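Local coordinates for protein Rab GDP-dissociation inhibitor (PDB 2BCG) that binds prenylated Rab GTPases, inhibits release of their GDP and extracts GDP-bound Rabs from membranes, an essential role in yeast secretion, at residues G20-I25 and E424-D429; R80-D85 and H361-I366; I87-M92 and Y239-L244; F112-G117 and A227-S232; Y234-Y239 and D352-C357. All coordinates share one frame; numbering follows the deposited sequence.

How the contacts relate
The chain closes its widest loop at contact 1, where 20-25 meets 424-429, and the other four contacts nest inside it. Within that span, 80-85 returns against 361-366 in contact 2, joining the small sheet of strand 84-85 to the seven-stranded mixed sheet. Contacts 3, 4 and 5 lie inside this second loop. Contact 3 brings 87-92 to the start of helix 243-254, and contact 4, joining 112-117 to 227-232, is nested within it. Contact 5 opens only after contact 4 has closed; it crosses contact 3, sharing Tyr239 with it. The antiparallel strands 91-92, 234-237 and 112-114 tie contacts 3, 4 and 5 together.

Contact 1: residues G20-I25 and E424-D429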
# COMPACT_ATOMS: atom_id res chain seq x y z
N GLY A 20 -3.56 -1.78 9.37
CA GLY A 20 -2.48 -2.46 8.65
C GLY A 20 -2.93 -3.17 7.39
O GLY A 20 -4.11 -3.54 7.24
N ILE A 21 -1.98 -3.42 6.50
CA ILE A 21 -2.32 -4.04 5.22
C ILE A 21 -3.05 -5.43 5.36
O ILE A 21 -3.96 -5.71 4.59
CB ILE A 21 -1.05 -4.15 4.32
CG1 ILE A 21 -1.38 -4.68 2.92
CG2 ILE A 21 0.06 -4.97 4.99
CD1 ILE A 21 -2.44 -3.93 2.20
N THR A 22 -2.63 -6.28 6.28
CA THR A 22 -3.32 -7.57 6.41
C THR A 22 -4.81 -7.35 6.65
O THR A 22 -5.65 -7.97 5.98
CB THR A 22 -2.71 -8.38 7.54
OG1 THR A 22 -1.33 -8.58 7.27
CG2 THR A 22 -3.43 -9.72 7.73
N GLU A 23 -5.13 -6.43 7.56
CA GLU A 23 -6.53 -6.15 7.92
C GLU A 23 -7.27 -5.49 6.77
O GLU A 23 -8.44 -5.77 6.52
CB GLU A 23 -6.63 -5.25 9.15
CG GLU A 23 -6.45 -5.98 10.47
CD GLU A 23 -5.03 -6.46 10.72
OE1 GLU A 23 -4.88 -7.50 11.43
OE2 GLU A 23 -4.07 -5.77 10.31
N CYS A 24 -6.61 -4.53 6.11
CA CYS A 24 -7.27 -3.84 5.01
C CYS A 24 -7.56 -4.84 3.85
O CYS A 24 -8.62 -4.76 3.26
CB CYS A 24 -6.46 -2.65 4.51
SG CYS A 24 -6.36 -1.33 5.73
N ILE A 25 -6.66 -5.79 3.57
CA ILE A 25 -6.96 -6.78 2.52
C ILE A 25 -8.17 -7.61 2.90
O ILE A 25 -9.07 -7.83 2.08
CB ILE A 25 -5.75 -7.69 2.20
CG1 ILE A 25 -4.65 -6.82 1.57
CG2 ILE A 25 -6.16 -8.78 1.16
CD1 ILE A 25 -3.32 -7.57 1.32
N GLU A 424 5.29 -11.91 0.77
CA GLU A 424 4.65 -13.23 0.63
C GLU A 424 4.14 -13.79 1.96
O GLU A 424 3.05 -14.38 2.01
CB GLU A 424 5.58 -14.21 -0.08
CG GLU A 424 4.89 -15.08 -1.07
CD GLU A 424 4.13 -14.32 -2.18
OE1 GLU A 424 4.49 -13.16 -2.56
OE2 GLU A 424 3.15 -14.89 -2.67
N SER A 425 4.90 -13.62 3.04
CA SER A 425 4.41 -14.15 4.32
C SER A 425 3.15 -13.38 4.81
O SER A 425 2.31 -13.94 5.53
CB SER A 425 5.50 -14.17 5.40
OG SER A 425 5.91 -12.85 5.70
N MET A 426 3.00 -12.12 4.41
CA MET A 426 1.82 -11.32 4.78
C MET A 426 0.60 -11.87 4.02
O MET A 426 -0.45 -12.06 4.64
CB MET A 426 2.07 -9.82 4.51
CG MET A 426 0.91 -8.86 4.85
SD MET A 426 -0.42 -8.88 3.59
CE MET A 426 0.47 -8.09 2.21
N THR A 427 0.75 -12.20 2.73
CA THR A 427 -0.40 -12.78 2.00
C THR A 427 -0.69 -14.21 2.47
O THR A 427 -1.84 -14.66 2.46
CB THR A 427 -0.28 -12.69 0.48
OG1 THR A 427 0.99 -13.20 0.08
CG2 THR A 427 -0.39 -11.24 0.04
N ASP A 428 0.34 -14.95 2.86
CA ASP A 428 0.09 -16.26 3.51
C ASP A 428 -0.82 -16.06 4.72
O ASP A 428 -1.74 -16.86 4.95
CB ASP A 428 1.39 -16.96 3.94
CG ASP A 428 2.19 -17.48 2.76
OD1 ASP A 428 3.36 -17.85 2.99
OD2 ASP A 428 1.65 -17.54 1.62
N ASP A 429 -0.53 -15.01 5.52
CA ASP A 429 -1.32 -14.72 6.72
C ASP A 429 -2.75 -14.33 6.33
O ASP A 429 -3.72 -14.85 6.89
CB ASP A 429 -0.67 -13.60 7.54
CG ASP A 429 -1.17 -13.53 8.97
OD1 ASP A 429 -1.64 -14.58 9.50
OD2 ASP A 429 -1.07 -12.44 9.57
O HOH W 1 0.25 -10.11 8.98
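Met426 is the residue most covered here, and it reaches from the first turns of helix 424-438 onto three side chains of helix 21-32. Its CG is anti to the backbone N (chi1 180°), which carries the chain outward; the bends at chi2 and chi3 swing SD and CE over Ile25 and Ile21. The sulfur end meets Ile25 tip to tip, with SD 3.9 Å from CD1 of Ile25. CE of Met426 also rests 3.9 Å from CG1 of Ile21, whose side chain crosses it at about a right angle. Thr22 slides past Met426 in the opposite direction, its OG1 just 3.3 Å from CG of the methionine.

The two helix segments come to 9.9 Å between axes and cross at -45°. Helix 21-32 belongs to the beta-alpha-beta crossover between parallel strands 14-17 and 37-40, in keeping with the Rossmann-like clan of this family, so the contact lays the C-terminal helix on the first helix of that unit. Leu97 of helix 96-104 also packs against Met426 and Ile25.

The polar side is handled by a single water. It accepts from OG1 of Thr22 at 2.8 Å and donates to OD2 of Asp429 at 2.7 Å, while the backbone N of Arg415 gives OD2 a second bond. The chemistry thus separates an apolar methionine-isoleucine patch from a water-bridged polar edge, itself buried, with the carboxylate oxygen gripped twice.

Contact 2: residues R80-D85 and H361-I366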
# COMPACT_ATOMS: atom_id res chain seq x y z
N ARG A 80 5.47 17.08 2.65
CA ARG A 80 4.60 16.39 1.68
C ARG A 80 5.38 15.47 0.72
O ARG A 80 4.80 14.54 0.15
CB ARG A 80 3.73 17.38 0.89
CG ARG A 80 4.47 18.56 0.24
CD ARG A 80 3.47 19.51 -0.48
NE ARG A 80 2.24 19.71 0.29
CZ ARG A 80 2.06 20.66 1.21
NH1 ARG A 80 3.02 21.52 1.49
NH2 ARG A 80 0.90 20.74 1.86
N ASP A 81 6.67 15.73 0.53
CA ASP A 81 7.52 14.92 -0.33
C ASP A 81 7.97 13.58 0.29
O ASP A 81 8.58 12.74 -0.39
CB ASP A 81 8.80 15.69 -0.68
CG ASP A 81 8.57 16.79 -1.71
OD1 ASP A 81 9.60 17.41 -2.10
OD2 ASP A 81 7.41 17.03 -2.11
N TRP A 82 7.71 13.41 1.58
CA TRP A 82 8.27 12.26 2.32
C TRP A 82 7.17 11.27 2.69
O TRP A 82 6.18 11.67 3.32
CB TRP A 82 9.00 12.77 3.57
CG TRP A 82 10.25 13.56 3.25
CD1 TRP A 82 10.33 14.89 2.90
CD2 TRP A 82 11.59 13.06 3.21
NE1 TRP A 82 11.63 15.25 2.62
CE2 TRP A 82 12.44 14.15 2.85
CE3 TRP A 82 12.17 11.81 3.48
CZ2 TRP A 82 13.82 14.00 2.72
CZ3 TRP A 82 13.54 11.67 3.36
CH2 TRP A 82 14.35 12.75 2.99
N ASN A 83 7.37 10.01 2.32
CA ASN A 83 6.45 8.91 2.64
C ASN A 83 7.36 7.74 3.00
O ASN A 83 7.74 6.96 2.14
CB ASN A 83 5.58 8.53 1.44
CG ASN A 83 4.70 9.67 1.00
OD1 ASN A 83 3.73 9.99 1.68
ND2 ASN A 83 5.04 10.31 -0.13
N VAL A 84 7.76 7.70 4.25
CA VAL A 84 8.80 6.79 4.66
C VAL A 84 8.24 5.55 5.33
O VAL A 84 7.59 5.66 6.38
CB VAL A 84 9.76 7.51 5.64
CG1 VAL A 84 10.88 6.56 6.08
CG2 VAL A 84 10.25 8.82 5.05
N ASP A 85 8.48 4.39 4.71
CA ASP A 85 8.03 3.11 5.28
C ASP A 85 8.61 2.92 6.68
O ASP A 85 9.82 3.11 6.92
CB ASP A 85 8.50 1.94 4.41
CG ASP A 85 7.94 1.98 3.01
OD1 ASP A 85 6.87 2.58 2.77
OD2 ASP A 85 8.61 1.38 2.13
N HIS A 361 17.48 12.74 -2.39
CA HIS A 361 17.64 11.85 -1.26
C HIS A 361 17.35 10.38 -1.59
O HIS A 361 16.71 10.04 -2.60
CB HIS A 361 16.77 12.33 -0.08
CG HIS A 361 17.15 13.70 0.42
ND1 HIS A 361 18.19 13.92 1.30
CD2 HIS A 361 16.63 14.93 0.15
CE1 HIS A 361 18.30 15.21 1.55
NE2 HIS A 361 17.37 15.85 0.86
N TYR A 362 17.91 9.51 -0.74
CA TYR A 362 17.64 8.07 -0.80
C TYR A 362 17.25 7.65 0.58
O TYR A 362 17.77 8.20 1.56
CB TYR A 362 18.88 7.27 -1.28
CG TYR A 362 19.22 7.54 -2.74
CD1 TYR A 362 19.73 8.79 -3.15
CD2 TYR A 362 19.04 6.55 -3.71
CE1 TYR A 362 20.03 9.03 -4.49
CE2 TYR A 362 19.35 6.79 -5.04
CZ TYR A 362 19.83 8.03 -5.42
OH TYR A 362 20.16 8.29 -6.72
N LEU A 363 16.35 6.68 0.65
CA LEU A 363 16.01 6.03 1.90
C LEU A 363 16.63 4.64 1.86
O LEU A 363 16.47 3.89 0.90
CB LEU A 363 14.49 5.89 2.05
CG LEU A 363 13.69 7.21 2.21
CD1 LEU A 363 12.21 6.96 2.14
CD2 LEU A 363 14.06 7.85 3.54
N ALA A 364 17.34 4.29 2.91
CA ALA A 364 17.95 2.96 3.00
C ALA A 364 17.54 2.41 4.33
O ALA A 364 17.94 2.95 5.39
CB ALA A 364 19.46 3.06 2.91
N ILE A 365 16.70 1.39 4.30
CA ILE A 365 16.21 0.83 5.54
C ILE A 365 16.88 -0.53 5.76
O ILE A 365 16.76 -1.44 4.94
CB ILE A 365 14.70 0.66 5.54
CG1 ILE A 365 14.02 2.01 5.20
CG2 ILE A 365 14.27 0.15 6.91
CD1 ILE A 365 12.47 1.97 5.29
N ILE A 366 17.63 -0.62 6.84
CA ILE A 366 18.42 -1.81 7.15
C ILE A 366 17.63 -2.59 8.20
O ILE A 366 17.11 -2.00 9.15
CB ILE A 366 19.80 -1.44 7.74
CG1 ILE A 366 20.64 -0.62 6.73
CG2 ILE A 366 20.55 -2.70 8.16
CD1 ILE A 366 21.78 0.12 7.43
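Trp82 presents the outer carbons of its six-membered ring to His361, CZ2 lying 3.8 Å above one face of the imidazole and offset toward its rim. The two planes are 49° apart, an oblique meeting in which CH2 of Trp82 comes 3.9 Å from CG of His361. Near its own plane, the indole has CD2 of Leu363 at its edge, 3.9 Å from CZ3; along the same edge lies CG2 of Val84, from its own segment. A chi1 of -67° turns the indole away from its carbonyl carbon and over to these partners. NE1 is taken by the carbonyl of Phe76. With an alanine in its place, a gap beside His361 and Leu363 is likely to open and the Phe76 carbonyl to lose its donor.

Strand 84-85, paired with 52-53 in a two-stranded antiparallel sheet, here runs over strand 362-369 of the large mixed sheet. The other methyl of Leu363, CD1, sits 4.0 Å from CG2 of Val84. Further along, CD1 of Ile365 covers the carbonyl of Asp85 at 3.3 Å from its O, a buried oxygen with no polar partner in the model.

Contact 3: residues I87-M92 and Y239-L244; sequences IPKFLM and YGLGEL
The type I beta turn from Gly240 to Glu243, leading into helix 243-254, pushes Leu241 against the extended backbone from Ile87 to Lys89. CG of Leu241 is anti to the carbonyl carbon (chi1 -66°), and from there its two methyls lie along the facing chain. CD1 lies 3.3 Å from O of Ile87 and 3.5 Å from N of Lys89; the other methyl, CD2, is 3.5 Å from O of Lys89. CB of Lys89 adds an apolar touch at 3.9 Å to CD1 of Leu241, while the rest of the lysine leads off to Asp418 and the carbonyl of Ser420. A serine in place of Leu241 would probably leave the backbone around Lys89 without its apolar cover and open a gap between the turn and residues 87-89.

One turn on, Leu244 meets Leu91 more loosely, CD1 to CD1 at 4.3 Å. A side chain at Gly240 would collide with the carbonyl O of Tyr239. The turn is held by Glu243 N to Gly240 O, 3.1 Å, and the backbone N of Leu241 is bonded to OD1 of Asp85.

Glu243 also pairs with a basic side chain of the other protein chain. The arrangement is a beta turn leading into a helix, packed on 87-89 and strand 91-92, within the region 236-261 that interacts with YPT1.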
# COMPACT_ATOMS: atom_id res chain seq x y z
N ILE A 87 8.28 -0.15 7.96
CA ILE A 87 8.67 -1.55 7.82
C ILE A 87 8.95 -1.88 6.35
O ILE A 87 8.03 -1.83 5.53
CB ILE A 87 7.60 -2.52 8.40
CG1 ILE A 87 7.39 -2.22 9.88
CG2 ILE A 87 8.03 -3.99 8.12
CD1 ILE A 87 6.38 -3.14 10.56
N PRO A 88 10.22 -2.18 6.00
CA PRO A 88 10.52 -2.33 4.59
C PRO A 88 9.97 -3.64 3.99
O PRO A 88 10.13 -4.72 4.57
CB PRO A 88 12.06 -2.28 4.57
CG PRO A 88 12.45 -2.86 5.90
CD PRO A 88 11.40 -2.40 6.86
N LYS A 89 9.34 -3.54 2.84
CA LYS A 89 8.92 -4.74 2.10
C LYS A 89 8.90 -4.39 0.63
O LYS A 89 8.48 -3.26 0.28
CB LYS A 89 7.49 -5.19 2.45
CG LYS A 89 7.26 -5.48 3.90
CD LYS A 89 7.77 -6.88 4.23
CE LYS A 89 7.61 -7.16 5.70
NZ LYS A 89 8.09 -8.55 5.99
N PHE A 90 9.35 -5.34 -0.22
CA PHE A 90 9.07 -5.33 -1.64
C PHE A 90 7.93 -6.30 -2.01
O PHE A 90 7.55 -7.16 -1.21
CB PHE A 90 10.32 -5.69 -2.41
CG PHE A 90 11.42 -4.64 -2.29
CD1 PHE A 90 12.70 -4.97 -1.82
CD2 PHE A 90 11.18 -3.32 -2.65
CE1 PHE A 90 13.71 -3.99 -1.74
CE2 PHE A 90 12.18 -2.34 -2.54
CZ PHE A 90 13.46 -2.69 -2.10
N LEU A 91 7.41 -6.18 -3.23
CA LEU A 91 6.44 -7.19 -3.74
C LEU A 91 7.14 -8.12 -4.75
O LEU A 91 7.74 -7.64 -5.70
CB LEU A 91 5.30 -6.49 -4.49
CG LEU A 91 4.22 -5.79 -3.64
CD1 LEU A 91 4.74 -4.45 -3.10
CD2 LEU A 91 2.94 -5.58 -4.44
N MET A 92 7.06 -9.44 -4.55
CA MET A 92 7.47 -10.34 -5.63
C MET A 92 6.54 -10.13 -6.84
O MET A 92 5.30 -10.16 -6.72
CB MET A 92 7.38 -11.81 -5.20
CG MET A 92 8.46 -12.24 -4.26
SD MET A 92 10.01 -12.47 -5.17
CE MET A 92 10.60 -14.06 -4.61
N TYR A 239 4.76 6.31 -3.92
CA TYR A 239 4.35 6.96 -2.66
C TYR A 239 4.43 6.08 -1.41
O TYR A 239 4.04 6.51 -0.33
CB TYR A 239 2.97 7.61 -2.75
CG TYR A 239 2.81 8.66 -3.79
CD1 TYR A 239 3.33 9.95 -3.65
CD2 TYR A 239 2.12 8.36 -4.95
CE1 TYR A 239 3.13 10.93 -4.65
CE2 TYR A 239 1.90 9.30 -5.93
CZ TYR A 239 2.42 10.57 -5.78
OH TYR A 239 2.20 11.46 -6.78
N GLY A 240 5.02 4.91 -1.56
CA GLY A 240 5.35 4.11 -0.40
C GLY A 240 4.32 3.04 -0.06
O GLY A 240 3.20 3.00 -0.61
N LEU A 241 4.73 2.16 0.85
CA LEU A 241 3.89 1.02 1.20
C LEU A 241 2.54 1.43 1.79
O LEU A 241 1.58 0.66 1.72
CB LEU A 241 4.65 0.10 2.17
CG LEU A 241 5.89 -0.59 1.56
CD1 LEU A 241 6.61 -1.38 2.64
CD2 LEU A 241 5.48 -1.49 0.40
N GLY A 242 2.45 2.62 2.40
CA GLY A 242 1.19 3.09 2.98
C GLY A 242 0.06 3.18 1.94
O GLY A 242 -1.12 3.17 2.30
N GLU A 243 0.39 3.27 0.65
CA GLU A 243 -0.66 3.30 -0.36
C GLU A 243 -1.46 1.98 -0.40
O GLU A 243 -2.63 1.98 -0.82
CB GLU A 243 -0.08 3.57 -1.73
CG GLU A 243 0.73 4.86 -1.81
CD GLU A 243 -0.09 6.10 -1.38
OE1 GLU A 243 0.08 6.58 -0.22
OE2 GLU A 243 -0.90 6.59 -2.20
N LEU A 244 -0.82 0.87 -0.06
CA LEU A 244 -1.47 -0.45 -0.16
C LEU A 244 -2.67 -0.56 0.80
O LEU A 244 -3.78 -0.85 0.34
CB LEU A 244 -0.43 -1.58 0.05
CG LEU A 244 0.60 -1.66 -1.08
CD1 LEU A 244 1.81 -2.50 -0.59
CD2 LEU A 244 -0.01 -2.26 -2.37

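Contact 4: residues F112-G117 and A227-S232; sequences FKQVSG and ARYGKS
Strand 112-114, at one side of a three-stranded antiparallel sheet, runs on into a loop whose Val115 takes the hydroxyl of Ser232. This is the tight end of the contact: OG of Ser232, set between its backbone N and carbonyl carbon (chi1 80°), donates to O of Val115 at 2.7 Å, coming from above the carbonyl plane, 40° out of it. The same OG also bonds to N of Tyr234, so the serine fastens the loop at the start of the returning strand 234-237. CB of Ser232 presses on Gly117, 3.7 Å from its CA.

Toward helix 212-229 the join is softer. Gln114 stretches its amide across CB of Tyr229, and NE2 gives O of Tyr229 a weak bond, 3.1 Å long and bent to 137°. A water links NE2 of Gln114, 2.9 Å away, to O of Ser232. Gly230 leaves the helix with positive phi. In helix 212-229, Ala227 touches the bound geranylgeranyl group, while residues 108-114 interact with YPT1, so the contact lies between the lipid pocket and the YPT1-interacting region.

On the exposed side, Lys231 lies extended alongside the amide of Gln114, and the gripping is left to a second water, which donates to O of Gln114 and accepts from Lys231, its O 3.2 Å from NZ.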
# COMPACT_ATOMS: atom_id res chain seq x y z
N PHE A 112 2.93 1.05 -9.50
CA PHE A 112 4.13 0.29 -9.13
C PHE A 112 5.26 0.54 -10.07
O PHE A 112 5.02 0.67 -11.27
CB PHE A 112 3.83 -1.21 -9.07
CG PHE A 112 2.78 -1.55 -8.04
CD1 PHE A 112 1.42 -1.50 -8.35
CD2 PHE A 112 3.15 -1.89 -6.75
CE1 PHE A 112 0.46 -1.80 -7.42
CE2 PHE A 112 2.17 -2.17 -5.80
CZ PHE A 112 0.83 -2.12 -6.15
N LYS A 113 6.49 0.56 -9.54
CA LYS A 113 7.69 0.57 -10.39
C LYS A 113 8.55 -0.65 -10.04
O LYS A 113 8.53 -1.14 -8.92
CB LYS A 113 8.58 1.81 -10.18
CG LYS A 113 8.03 3.12 -10.57
CD LYS A 113 9.18 4.08 -10.76
CE LYS A 113 8.70 5.25 -11.59
NZ LYS A 113 9.49 6.48 -11.28
N GLN A 114 9.33 -1.12 -11.00
CA GLN A 114 10.30 -2.18 -10.72
C GLN A 114 11.41 -1.70 -9.82
O GLN A 114 11.91 -0.58 -9.95
CB GLN A 114 10.95 -2.65 -12.02
CG GLN A 114 9.99 -3.32 -12.96
CD GLN A 114 10.73 -3.87 -14.17
OE1 GLN A 114 10.66 -3.31 -15.28
NE2 GLN A 114 11.46 -4.94 -13.96
N VAL A 115 11.87 -2.59 -8.96
CA VAL A 115 13.11 -2.34 -8.19
C VAL A 115 14.29 -2.71 -9.12
O VAL A 115 14.23 -3.71 -9.83
CB VAL A 115 13.07 -3.20 -6.90
CG1 VAL A 115 14.42 -3.20 -6.17
CG2 VAL A 115 11.92 -2.72 -5.96
N SER A 116 15.34 -1.89 -9.13
CA SER A 116 16.42 -2.05 -10.14
C SER A 116 17.23 -3.33 -10.06
O SER A 116 17.74 -3.84 -11.09
CB SER A 116 17.39 -0.86 -10.09
OG SER A 116 16.66 0.34 -10.09
N GLY A 117 17.35 -3.89 -8.88
CA GLY A 117 18.14 -5.11 -8.75
C GLY A 117 18.20 -5.60 -7.34
O GLY A 117 17.78 -4.88 -6.42
N ALA A 227 11.40 -13.19 -14.25
CA ALA A 227 10.99 -13.38 -15.64
C ALA A 227 9.86 -12.45 -16.08
O ALA A 227 9.84 -12.02 -17.22
CB ALA A 227 10.65 -14.83 -15.93
N ARG A 228 8.94 -12.07 -15.18
CA ARG A 228 7.84 -11.15 -15.55
C ARG A 228 8.28 -9.86 -16.24
O ARG A 228 7.74 -9.54 -17.31
CB ARG A 228 6.93 -10.82 -14.37
CG ARG A 228 5.61 -11.56 -14.37
CD ARG A 228 4.49 -10.76 -13.74
NE ARG A 228 3.27 -11.55 -13.56
CZ ARG A 228 2.03 -11.09 -13.68
NH1 ARG A 228 1.81 -9.81 -14.00
NH2 ARG A 228 1.00 -11.90 -13.50
N TYR A 229 9.25 -9.13 -15.67
CA TYR A 229 9.63 -7.80 -16.21
C TYR A 229 11.15 -7.54 -16.27
O TYR A 229 11.58 -6.46 -16.70
CB TYR A 229 8.96 -6.66 -15.42
CG TYR A 229 7.50 -6.86 -15.07
CD1 TYR A 229 6.49 -6.67 -16.01
CD2 TYR A 229 7.14 -7.19 -13.76
CE1 TYR A 229 5.14 -6.86 -15.67
CE2 TYR A 229 5.81 -7.38 -13.41
CZ TYR A 229 4.82 -7.21 -14.35
OH TYR A 229 3.50 -7.39 -13.95
N GLY A 230 11.94 -8.54 -15.86
CA GLY A 230 13.39 -8.40 -15.83
C GLY A 230 13.85 -7.64 -14.60
O GLY A 230 13.05 -7.42 -13.66
N LYS A 231 15.13 -7.30 -14.61
CA LYS A 231 15.82 -6.42 -13.64
C LYS A 231 15.98 -7.01 -12.26
O LYS A 231 17.08 -6.99 -11.68
CB LYS A 231 15.14 -5.05 -13.51
CG LYS A 231 15.05 -4.23 -14.76
CD LYS A 231 14.66 -2.80 -14.38
CE LYS A 231 14.28 -1.98 -15.61
NZ LYS A 231 13.57 -0.73 -15.20
N SER A 232 14.86 -7.46 -11.68
CA SER A 232 14.85 -8.02 -10.35
C SER A 232 13.51 -8.73 -10.16
O SER A 232 12.59 -8.57 -10.96
CB SER A 232 14.99 -6.92 -9.27
OG SER A 232 13.72 -6.30 -9.08
O HOH W 2 10.99 -6.07 -11.36
O HOH W 3 14.20 -0.30 -12.14

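Contact 5: residues Y234-Y239 and D352-C357; sequences YLYPMY and DAHNVC
Tyr239 N donates to the carbonyl O of His354 at 2.8 Å, the N-H pointing to the oxygen at 161°. CA of Met238 sends a weaker CH contact to that same O of His354. This backbone clasp brings together two residues with left-handed backbone angles, Tyr239 and Asn355. Beside it, OH of Tyr236 is hydrogen-bonded to OD2 of Asp85.

Among the aromatic contacts, Tyr236, whose ring swings away from its own N (chi1 -175°), turns its edge to the face of His354 in a T-shaped pair with planes at 90°; CD2 of the tyrosine is 3.4 Å from CD2 of the imidazole. This holds for one of two modelled conformers of the histidine. Over a face of the Tyr239 ring lies Asn355, whose CB makes a CH-pi contact 3.9 Å from the ring centroid and whose OD1 stands 3.4 Å from CZ. SD of Met238 approaches the His354 ring obliquely, 4.8 Å from its centroid.

The bent chain of Met238 also makes a methyl-oxygen contact, CE lying 3.3 Å from OD1 of Asn355. Purely apolar packing comes from CG1 of Val356, at the edge of the Tyr236 ring and 4.0 Å from CE2.

The loop between strands 345-351 and 362-369 of the mixed sheet thus lies against strand 234-237 and the residues that follow it. That strand is central in its own sheet, flanked by 91-92 and 112-114, and leads on to helix 243-254, within the region 236-261 that interacts with YPT1.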
# COMPACT_ATOMS: atom_id res chain seq x y z
N TYR A 234 11.33 -7.86 -8.01
CA TYR A 234 10.51 -7.01 -7.13
C TYR A 234 9.85 -5.82 -7.76
O TYR A 234 10.44 -5.16 -8.64
CB TYR A 234 11.37 -6.45 -6.00
CG TYR A 234 12.10 -7.46 -5.18
CD1 TYR A 234 11.40 -8.46 -4.50
CD2 TYR A 234 13.47 -7.37 -4.98
CE1 TYR A 234 12.05 -9.40 -3.73
CE2 TYR A 234 14.14 -8.30 -4.19
CZ TYR A 234 13.43 -9.31 -3.55
OH TYR A 234 14.10 -10.21 -2.75
N LEU A 235 8.68 -5.50 -7.22
CA LEU A 235 8.00 -4.22 -7.46
C LEU A 235 7.90 -3.40 -6.14
O LEU A 235 8.00 -3.96 -5.07
CB LEU A 235 6.59 -4.47 -8.00
CG LEU A 235 6.41 -5.38 -9.23
CD1 LEU A 235 4.93 -5.58 -9.55
CD2 LEU A 235 7.18 -4.78 -10.42
N TYR A 236 7.67 -2.10 -6.27
CA TYR A 236 7.51 -1.21 -5.11
C TYR A 236 6.47 -0.14 -5.47
O TYR A 236 6.50 0.39 -6.57
CB TYR A 236 8.85 -0.57 -4.72
CG TYR A 236 8.77 0.27 -3.46
CD1 TYR A 236 8.86 -0.32 -2.20
CD2 TYR A 236 8.55 1.66 -3.53
CE1 TYR A 236 8.73 0.44 -1.04
CE2 TYR A 236 8.43 2.42 -2.37
CZ TYR A 236 8.50 1.81 -1.14
OH TYR A 236 8.39 2.61 -0.03
N PRO A 237 5.54 0.16 -4.56
CA PRO A 237 4.51 1.18 -4.87
C PRO A 237 5.01 2.62 -4.85
O PRO A 237 5.71 3.05 -3.91
CB PRO A 237 3.49 1.01 -3.74
CG PRO A 237 4.28 0.47 -2.59
CD PRO A 237 5.38 -0.39 -3.20
N MET A 238 4.57 3.39 -5.84
CA MET A 238 4.76 4.83 -5.82
C MET A 238 4.05 5.41 -4.59
O MET A 238 2.89 5.02 -4.26
CB MET A 238 4.16 5.46 -7.10
CG MET A 238 4.81 5.01 -8.39
SD MET A 238 6.57 5.42 -8.46
CE MET A 238 6.43 7.22 -8.49
N TYR A 239 4.76 6.31 -3.92
CA TYR A 239 4.35 6.96 -2.66
C TYR A 239 4.43 6.08 -1.41
O TYR A 239 4.04 6.51 -0.33
CB TYR A 239 2.97 7.61 -2.75
CG TYR A 239 2.81 8.66 -3.79
CD1 TYR A 239 3.33 9.95 -3.65
CD2 TYR A 239 2.12 8.36 -4.95
CE1 TYR A 239 3.13 10.93 -4.65
CE2 TYR A 239 1.90 9.30 -5.93
CZ TYR A 239 2.42 10.57 -5.78
OH TYR A 239 2.20 11.46 -6.78
N ASP A 352 13.73 9.21 -4.65
CA ASP A 352 12.75 10.16 -5.20
C ASP A 352 11.99 9.54 -6.39
O ASP A 352 10.88 10.01 -6.73
CB ASP A 352 13.31 11.61 -5.43
CG ASP A 352 14.14 11.76 -6.72
OD1 ASP A 352 14.90 12.76 -6.81
OD2 ASP A 352 14.04 10.93 -7.63
N ALA A 353 12.55 8.50 -7.02
CA ALA A 353 11.91 7.84 -8.17
C ALA A 353 10.58 7.18 -7.80
O ALA A 353 9.75 6.89 -8.66
CB ALA A 353 12.85 6.79 -8.78
N HIS A 354 10.42 6.90 -6.51
CA HIS A 354 9.22 6.24 -5.99
C HIS A 354 8.40 7.23 -5.15
O HIS A 354 7.45 6.79 -4.49
CB HIS A 354 9.56 4.88 -5.27
CG HIS A 354 9.86 3.70 -6.19
ND1 HIS A 354 11.14 3.33 -6.55
CD2 HIS A 354 9.05 2.75 -6.74
CE1 HIS A 354 11.11 2.24 -7.30
NE2 HIS A 354 9.85 1.86 -7.42
N ASN A 355 8.71 8.53 -5.20
CA ASN A 355 7.93 9.57 -4.48
C ASN A 355 7.88 9.36 -2.97
O ASN A 355 6.84 9.57 -2.33
CB ASN A 355 6.50 9.72 -5.07
CG ASN A 355 6.51 10.21 -6.52
OD1 ASN A 355 5.48 10.13 -7.23
ND2 ASN A 355 7.64 10.72 -6.97
N VAL A 356 8.99 8.90 -2.40
CA VAL A 356 9.04 8.66 -0.97
C VAL A 356 9.93 9.63 -0.22
O VAL A 356 9.91 9.64 0.99
CB VAL A 356 9.46 7.21 -0.65
CG1 VAL A 356 8.34 6.25 -1.09
CG2 VAL A 356 10.80 6.88 -1.32
N CYS A 357 10.70 10.44 -0.94
CA CYS A 357 11.55 11.46 -0.32
C CYS A 357 11.73 12.59 -1.31
O CYS A 357 11.46 12.43 -2.50
CB CYS A 357 12.90 10.87 0.15
SG CYS A 357 13.84 10.06 -1.14